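MPT synthase subunit 2 (Burkholderia ambifaria, PDB 7L32) probably acts as the catalytic large subunit of molybdopterin synthase, which puts the dithiolene sulfurs into precursor Z during molybdenum cofactor biosynthesis. Local coordinates at residues I35-D47 against L96-H110. Sequence-based numbering, arbitrary orientation.
Sequences IGALACFVGTVRD and LPLDQIVMVATVASH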
ATOM      1  N   ILE A  35       0.805  16.821  -1.050  1.00 27.83           N
ATOM      2  CA  ILE A  35      -0.146  15.759  -0.735  1.00 26.62           C
ATOM      3  C   ILE A  35       0.593  14.676   0.028  1.00 33.01           C
ATOM      4  O   ILE A  35       1.790  14.460  -0.185  1.00 34.05           O
ATOM      5  CB  ILE A  35      -0.854  15.199  -1.990  1.00 30.74           C
ATOM      6  CG1 ILE A  35       0.161  14.765  -3.066  1.00 26.27           C
ATOM      7  CG2 ILE A  35      -1.827  16.245  -2.563  1.00 29.29           C
ATOM      8  CD1 ILE A  35      -0.514  14.246  -4.327  1.00 27.42           C
ATOM      9  N   GLY A  36      -0.117  14.023   0.958  1.00 28.65           N
ATOM     10  CA  GLY A  36       0.532  13.111   1.886  1.00 32.94           C
ATOM     11  C   GLY A  36      -0.008  11.699   2.088  1.00 34.27           C
ATOM     12  O   GLY A  36       0.485  11.005   2.980  1.00 36.57           O
ATOM     13  N   ALA A  37      -1.016  11.255   1.334  1.00 20.16           N
ATOM     14  CA  ALA A  37      -1.557   9.909   1.511  1.00 19.41           C
ATOM     15  C   ALA A  37      -0.840   9.010   0.521  1.00 24.65           C
ATOM     16  O   ALA A  37      -0.944   9.238  -0.686  1.00 24.15           O
ATOM     17  CB  ALA A  37      -3.065   9.883   1.264  1.00 18.52           C
ATOM     18  N   LEU A  38      -0.109   8.011   1.011  1.00 19.42           N
ATOM     19  CA  LEU A  38       0.709   7.172   0.130  1.00 19.99           C
ATOM     20  C   LEU A  38       0.299   5.711   0.270  1.00 19.63           C
ATOM     21  O   LEU A  38       0.326   5.160   1.371  1.00 15.85           O
ATOM     22  CB  LEU A  38       2.199   7.380   0.458  1.00 22.46           C
ATOM     23  CG  LEU A  38       3.179   6.574  -0.400  1.00 31.75           C
ATOM     24  CD1 LEU A  38       4.356   7.447  -0.858  1.00 34.84           C
ATOM     25  CD2 LEU A  38       3.679   5.484   0.501  1.00 35.84           C
ATOM     26  N   ALA A  39      -0.085   5.079  -0.838  1.00 17.27           N
ATOM     27  CA  ALA A  39      -0.386   3.656  -0.843  1.00 16.90           C
ATOM     28  C   ALA A  39       0.667   2.937  -1.672  1.00 20.10           C
ATOM     29  O   ALA A  39       1.071   3.432  -2.730  1.00 17.17           O
ATOM     30  CB  ALA A  39      -1.773   3.365  -1.432  1.00 15.71           C
ATOM     31  N   CYS A  40       1.105   1.772  -1.205  1.00 16.82           N
ATOM     32  CA  CYS A  40       2.076   1.040  -2.000  0.57 18.49           C
ATOM     33  C   CYS A  40       1.777  -0.453  -1.972  1.00 19.60           C
ATOM     34  O   CYS A  40       1.030  -0.974  -1.129  1.00 20.40           O
ATOM     35  CB  CYS A  40       3.515   1.335  -1.545  0.57 19.44           C
ATOM     36  SG  CYS A  40       3.867   1.002   0.187  0.57 27.39           S
ATOM     37  N   PHE A  41       2.319  -1.123  -2.980  1.00 16.56           N
ATOM     38  CA  PHE A  41       2.185  -2.563  -3.069  1.00 16.15           C
ATOM     39  C   PHE A  41       3.543  -3.108  -3.468  1.00 19.25           C
ATOM     40  O   PHE A  41       4.194  -2.542  -4.348  1.00 16.22           O
ATOM     41  CB  PHE A  41       1.121  -3.020  -4.077  1.00 17.39           C
ATOM     42  CG  PHE A  41       1.020  -4.533  -4.177  1.00 18.76           C
ATOM     43  CD1 PHE A  41       0.204  -5.248  -3.307  1.00 20.16           C
ATOM     44  CD2 PHE A  41       1.798  -5.238  -5.111  1.00 18.97           C
ATOM     45  CE1 PHE A  41       0.144  -6.637  -3.364  1.00 20.51           C
ATOM     46  CE2 PHE A  41       1.731  -6.631  -5.184  1.00 20.21           C
ATOM     47  CZ  PHE A  41       0.912  -7.329  -4.322  1.00 21.42           C
ATOM     48  N   VAL A  42       3.970  -4.188  -2.813  1.00 16.91           N
ATOM     49  CA  VAL A  42       5.178  -4.909  -3.202  1.00 20.36           C
ATOM     50  C   VAL A  42       4.826  -6.378  -3.371  1.00 21.81           C
ATOM     51  O   VAL A  42       4.355  -7.021  -2.426  1.00 19.81           O
ATOM     52  CB  VAL A  42       6.313  -4.756  -2.175  1.00 23.97           C
ATOM     53  CG1 VAL A  42       7.529  -5.579  -2.609  1.00 24.46           C
ATOM     54  CG2 VAL A  42       6.698  -3.284  -2.027  1.00 24.32           C
ATOM     55  N   GLY A  43       5.095  -6.924  -4.556  1.00 19.97           N
ATOM     56  CA  GLY A  43       4.938  -8.346  -4.802  1.00 20.91           C
ATOM     57  C   GLY A  43       6.291  -9.035  -4.786  1.00 24.52           C
ATOM     58  O   GLY A  43       7.279  -8.487  -5.272  1.00 23.51           O
ATOM     59  N   THR A  44       6.325 -10.245  -4.219  1.00 28.98           N
ATOM     60  CA  THR A  44       7.550 -11.023  -4.029  1.00 29.23           C
ATOM     61  C   THR A  44       7.322 -12.458  -4.465  1.00 37.31           C
ATOM     62  O   THR A  44       6.218 -12.990  -4.307  1.00 35.60           O
ATOM     63  CB  THR A  44       8.023 -11.047  -2.555  1.00 34.93           C
ATOM     64  OG1 THR A  44       6.947 -11.468  -1.706  1.00 33.00           O
ATOM     65  CG2 THR A  44       8.514  -9.669  -2.104  1.00 33.77           C
ATOM     66  N   VAL A  45       8.388 -13.086  -4.991  1.00 39.25           N
ATOM     67  CA  VAL A  45       8.314 -14.474  -5.441  1.00 36.17           C
ATOM     68  C   VAL A  45       7.855 -15.356  -4.290  1.00 42.85           C
ATOM     69  O   VAL A  45       8.531 -15.466  -3.257  1.00 40.25           O
ATOM     70  CB  VAL A  45       9.674 -14.953  -5.982  1.00 37.56           C
ATOM     71  CG1 VAL A  45       9.574 -16.409  -6.440  1.00 40.26           C
ATOM     72  CG2 VAL A  45      10.161 -14.049  -7.117  1.00 33.61           C
ATOM     73  N   ARG A  46       6.706 -16.004  -4.466  1.00 44.85           N
ATOM     74  CA  ARG A  46       6.155 -16.822  -3.397  1.00 45.34           C
ATOM     75  C   ARG A  46       6.985 -18.092  -3.223  1.00 54.85           C
ATOM     76  O   ARG A  46       7.444 -18.696  -4.197  1.00 55.05           O
ATOM     77  CB  ARG A  46       4.689 -17.145  -3.685  1.00 53.10           C
ATOM     78  CG  ARG A  46       3.841 -17.346  -2.431  1.00 55.52           C
ATOM     79  CD  ARG A  46       2.423 -17.772  -2.789  1.00 60.46           C
ATOM     80  NE  ARG A  46       1.638 -18.143  -1.617  1.00 50.79           N
ATOM     81  CZ  ARG A  46       0.467 -18.764  -1.676  1.00 59.80           C
ATOM     82  NH1 ARG A  46      -0.092 -19.074  -2.835  1.00 61.56           N
ATOM     83  NH2 ARG A  46      -0.143 -19.115  -0.543  1.00 52.58           N
ATOM     84  N   ASP A  47       7.175 -18.499  -1.968  1.00 55.12           N
ATOM     85  CA  ASP A  47       8.003 -19.662  -1.644  1.00 60.52           C
ATOM     86  C   ASP A  47       7.105 -20.899  -1.611  1.00 63.38           C
ATOM     87  O   ASP A  47       6.727 -21.413  -0.556  1.00 64.14           O
ATOM     88  CB  ASP A  47       8.719 -19.426  -0.317  1.00 56.16           C
ATOM     89  CG  ASP A  47       9.787 -20.464  -0.013  1.00 63.32           C
ATOM     90  OD1 ASP A  47      10.212 -21.214  -0.923  1.00 57.79           O
ATOM     91  OD2 ASP A  47      10.204 -20.518   1.162  1.00 57.18           O
ATOM     92  N   LEU A  96      14.635 -15.345  -7.318  1.00 39.61           N
ATOM     93  CA  LEU A  96      14.523 -16.471  -6.398  1.00 40.02           C
ATOM     94  C   LEU A  96      13.316 -16.303  -5.484  1.00 40.61           C
ATOM     95  O   LEU A  96      12.780 -15.199  -5.347  1.00 40.52           O
ATOM     96  CB  LEU A  96      15.802 -16.593  -5.565  1.00 40.78           C
ATOM     97  CG  LEU A  96      17.030 -17.031  -6.368  1.00 50.31           C
ATOM     98  CD1 LEU A  96      18.287 -17.064  -5.501  1.00 53.23           C
ATOM     99  CD2 LEU A  96      16.776 -18.392  -6.992  1.00 55.33           C
ATOM    100  N   PRO A  97      12.868 -17.382  -4.840  1.00 40.79           N
ATOM    101  CA  PRO A  97      11.833 -17.245  -3.808  1.00 44.98           C
ATOM    102  C   PRO A  97      12.231 -16.210  -2.768  1.00 44.61           C
ATOM    103  O   PRO A  97      13.382 -16.154  -2.323  1.00 39.64           O
ATOM    104  CB  PRO A  97      11.746 -18.651  -3.200  1.00 47.06           C
ATOM    105  CG  PRO A  97      12.208 -19.560  -4.308  1.00 45.51           C
ATOM    106  CD  PRO A  97      13.260 -18.790  -5.048  1.00 43.91           C
ATOM    107  N   LEU A  98      11.257 -15.388  -2.391  1.00 36.19           N
ATOM    108  CA  LEU A  98      11.317 -14.287  -1.437  1.00 38.15           C
ATOM    109  C   LEU A  98      11.849 -13.001  -2.074  1.00 41.33           C
ATOM    110  O   LEU A  98      11.753 -11.945  -1.448  1.00 34.82           O
ATOM    111  CB  LEU A  98      12.139 -14.613  -0.171  1.00 41.44           C
ATOM    112  CG  LEU A  98      11.706 -15.873   0.582  1.00 45.67           C
ATOM    113  CD1 LEU A  98      12.595 -16.128   1.803  1.00 45.90           C
ATOM    114  CD2 LEU A  98      10.238 -15.809   0.966  1.00 40.59           C
ATOM    115  N   ASP A  99      12.381 -13.043  -3.300  1.00 33.14           N
ATOM    116  CA  ASP A  99      12.838 -11.826  -3.959  1.00 33.41           C
ATOM    117  C   ASP A  99      11.665 -10.898  -4.251  1.00 29.31           C
ATOM    118  O   ASP A  99      10.585 -11.345  -4.642  1.00 28.76           O
ATOM    119  CB  ASP A  99      13.518 -12.149  -5.294  1.00 31.29           C
ATOM    120  CG  ASP A  99      14.929 -12.683  -5.136  1.00 39.84           C
ATOM    121  OD1 ASP A  99      15.487 -12.683  -4.018  1.00 45.00           O
ATOM    122  OD2 ASP A  99      15.466 -13.134  -6.159  1.00 38.60           O
ATOM    123  N   GLN A 100      11.907  -9.596  -4.123  1.00 30.91           N
ATOM    124  CA  GLN A 100      10.951  -8.608  -4.611  1.00 28.89           C
ATOM    125  C   GLN A 100      10.846  -8.677  -6.128  1.00 28.24           C
ATOM    126  O   GLN A 100      11.859  -8.789  -6.827  1.00 30.14           O
ATOM    127  CB  GLN A 100      11.379  -7.203  -4.195  1.00 32.10           C
ATOM    128  CG  GLN A 100      11.369  -6.971  -2.690  1.00 38.29           C
ATOM    129  CD  GLN A 100      11.779  -5.556  -2.297  1.00 38.36           C
ATOM    130  OE1 GLN A 100      11.117  -4.921  -1.477  1.00 35.83           O
ATOM    131  NE2 GLN A 100      12.890  -5.071  -2.856  1.00 32.22           N
ATOM    132  N   ILE A 101       9.617  -8.589  -6.635  1.00 23.05           N
ATOM    133  CA  ILE A 101       9.347  -8.566  -8.083  1.00 24.29           C
ATOM    134  C   ILE A 101       8.979  -7.168  -8.556  1.00 25.88           C
ATOM    135  O   ILE A 101       9.495  -6.675  -9.555  1.00 22.96           O
ATOM    136  CB  ILE A 101       8.210  -9.552  -8.441  1.00 26.92           C
ATOM    137  CG1 ILE A 101       8.550 -10.978  -8.041  1.00 34.82           C
ATOM    138  CG2 ILE A 101       7.883  -9.496  -9.935  1.00 31.01           C
ATOM    139  CD1 ILE A 101       7.326 -11.881  -8.076  1.00 35.17           C
ATOM    140  N   VAL A 102       8.037  -6.532  -7.872  1.00 18.91           N
ATOM    141  CA  VAL A 102       7.409  -5.335  -8.416  1.00 18.89           C
ATOM    142  C   VAL A 102       6.982  -4.476  -7.242  1.00 18.24           C
ATOM    143  O   VAL A 102       6.595  -4.995  -6.195  1.00 19.72           O
ATOM    144  CB  VAL A 102       6.215  -5.709  -9.322  1.00 18.15           C
ATOM    145  CG1 VAL A 102       5.215  -6.586  -8.579  1.00 22.49           C
ATOM    146  CG2 VAL A 102       5.532  -4.477  -9.907  1.00 22.31           C
ATOM    147  N   MET A 103       7.096  -3.165  -7.406  1.00 17.88           N
ATOM    148  CA  MET A 103       6.478  -2.241  -6.466  1.00 20.50           C
ATOM    149  C   MET A 103       5.686  -1.203  -7.240  1.00 20.69           C
ATOM    150  O   MET A 103       6.106  -0.749  -8.315  1.00 17.06           O
ATOM    151  CB  MET A 103       7.517  -1.553  -5.558  1.00 18.93           C
ATOM    152  CG  MET A 103       8.563  -0.682  -6.245  1.00 26.25           C
ATOM    153  SD  MET A 103       9.062   0.598  -5.042  1.00 33.31           S
ATOM    154  CE  MET A 103       7.640   1.649  -5.155  1.00 25.63           C
ATOM    155  N   VAL A 104       4.527  -0.849  -6.700  1.00 16.26           N
ATOM    156  CA  VAL A 104       3.722   0.252  -7.213  1.00 16.88           C
ATOM    157  C   VAL A 104       3.430   1.155  -6.024  1.00 18.27           C
ATOM    158  O   VAL A 104       3.034   0.659  -4.966  1.00 18.11           O
ATOM    159  CB  VAL A 104       2.409  -0.230  -7.853  1.00 15.30           C
ATOM    160  CG1 VAL A 104       1.528   0.992  -8.206  1.00 15.96           C
ATOM    161  CG2 VAL A 104       2.716  -1.062  -9.133  1.00 17.12           C
ATOM    162  N   ALA A 105       3.684   2.452  -6.176  1.00 15.62           N
ATOM    163  CA  ALA A 105       3.361   3.427  -5.125  1.00 19.41           C
ATOM    164  C   ALA A 105       2.558   4.568  -5.740  1.00 20.92           C
ATOM    165  O   ALA A 105       2.863   5.025  -6.850  1.00 19.87           O
ATOM    166  CB  ALA A 105       4.632   3.971  -4.470  1.00 18.43           C
ATOM    167  N   THR A 106       1.524   5.029  -5.030  1.00 16.48           N
ATOM    168  CA  THR A 106       0.728   6.160  -5.477  1.00 16.18           C
ATOM    169  C   THR A 106       0.605   7.139  -4.323  1.00 19.52           C
ATOM    170  O   THR A 106       0.652   6.746  -3.157  1.00 18.36           O
ATOM    171  CB  THR A 106      -0.678   5.765  -5.951  1.00 16.66           C
ATOM    172  OG1 THR A 106      -1.431   5.191  -4.860  1.00 16.31           O
ATOM    173  CG2 THR A 106      -0.619   4.760  -7.134  1.00 15.91           C
ATOM    174  N   VAL A 107       0.476   8.417  -4.648  1.00 16.52           N
ATOM    175  CA  VAL A 107       0.246   9.440  -3.633  0.64 18.53           C
ATOM    176  C   VAL A 107      -0.943  10.280  -4.069  1.00 24.21           C
ATOM    177  O   VAL A 107      -1.174  10.494  -5.268  1.00 18.50           O
ATOM    178  CB  VAL A 107       1.504  10.311  -3.368  0.64 22.51           C
ATOM    179  CG1 VAL A 107       1.991  11.050  -4.636  0.64 20.96           C
ATOM    180  CG2 VAL A 107       1.262  11.304  -2.225  0.64 20.10           C
ATOM    181  N   ALA A 108      -1.717  10.737  -3.080  1.00 22.70           N
ATOM    182  CA  ALA A 108      -2.893  11.545  -3.325  1.00 19.47           C
ATOM    183  C   ALA A 108      -3.130  12.418  -2.102  1.00 18.97           C
ATOM    184  O   ALA A 108      -2.504  12.247  -1.052  1.00 20.30           O
ATOM    185  CB  ALA A 108      -4.121  10.666  -3.601  1.00 22.40           C
ATOM    186  N   SER A 109      -4.062  13.354  -2.236  1.00 22.24           N
ATOM    187  CA  SER A 109      -4.413  14.156  -1.076  1.00 26.45           C
ATOM    188  C   SER A 109      -5.119  13.320  -0.009  1.00 24.51           C
ATOM    189  O   SER A 109      -5.020  13.635   1.185  1.00 27.30           O
ATOM    190  CB  SER A 109      -5.280  15.347  -1.501  1.00 35.52           C
ATOM    191  OG  SER A 109      -6.520  14.913  -2.017  1.00 37.64           O
ATOM    192  N   HIS A 110      -5.842  12.273  -0.411  1.00 25.92           N
ATOM    193  CA  HIS A 110      -6.614  11.472   0.536  1.00 31.00           C
ATOM    194  C   HIS A 110      -6.468   9.983   0.229  1.00 21.73           C
ATOM    195  O   HIS A 110      -6.182   9.581  -0.911  1.00 19.69           O
ATOM    196  CB  HIS A 110      -8.080  11.928   0.520  1.00 29.48           C
ATOM    197  CG  HIS A 110      -8.252  13.371   0.905  1.00 37.70           C
ATOM    198  ND1 HIS A 110      -8.445  14.376  -0.020  1.00 42.47           N
ATOM    199  CD2 HIS A 110      -8.249  13.974   2.119  1.00 48.90           C
ATOM    200  CE1 HIS A 110      -8.558  15.537   0.606  1.00 41.52           C
ATOM    201  NE2 HIS A 110      -8.442  15.319   1.906  1.00 51.19           N
TER
HETATM  202  O   HOH W   1      -2.610  14.565   1.905  1.00 36.81           O
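With chi1 at 180°, Val45 sets CG1 anti to its backbone N and CG2 beside that N. Val45 CG2 then meets Ile101 CG1 at 3.6 Å, the two side chains crossing at about a right angle. Val45 CG1 packs on Pro97 CA. At the far end Ile35 CG1 is wedged between its own N and carbonyl carbon (chi1 53°) and lies against Val107 CG2, while Ile35 CG2 rests on Ser109 CA and CB. Between these ends, strands 37-44 and 100-108 pair antiparallel. Ala37, Ala39 and Phe41 each exchange two backbone hydrogen bonds, with Ala108, Thr106 and Val104 respectively. Opposite Gly43 the second strand takes an extra residue, a classic beta bulge formed by Ile101 and Val102. Gly43 O takes a 2.7 Å bond from Ile101 N and a weak one from Val102 N. Beyond it, a type II turn from Leu96 to Asp99 is gripped by Val45, whose N binds Asp99 O and whose O accepts from Leu98 N. Asp99 OD2 receives Leu96 N at 2.6 Å, from above the carboxylate plane. On the Phe41 and Val104 face lies helix 111-128; helix 21-30 lies against Leu38 and Met103. Strand 37-44 continues the sheet into the second subunit, where Cys40, modelled in two conformers, is disulfide-linked to Cys40 of that chain. A water bridges Gly36 N and Ser109 O, at 2.7 Å from each.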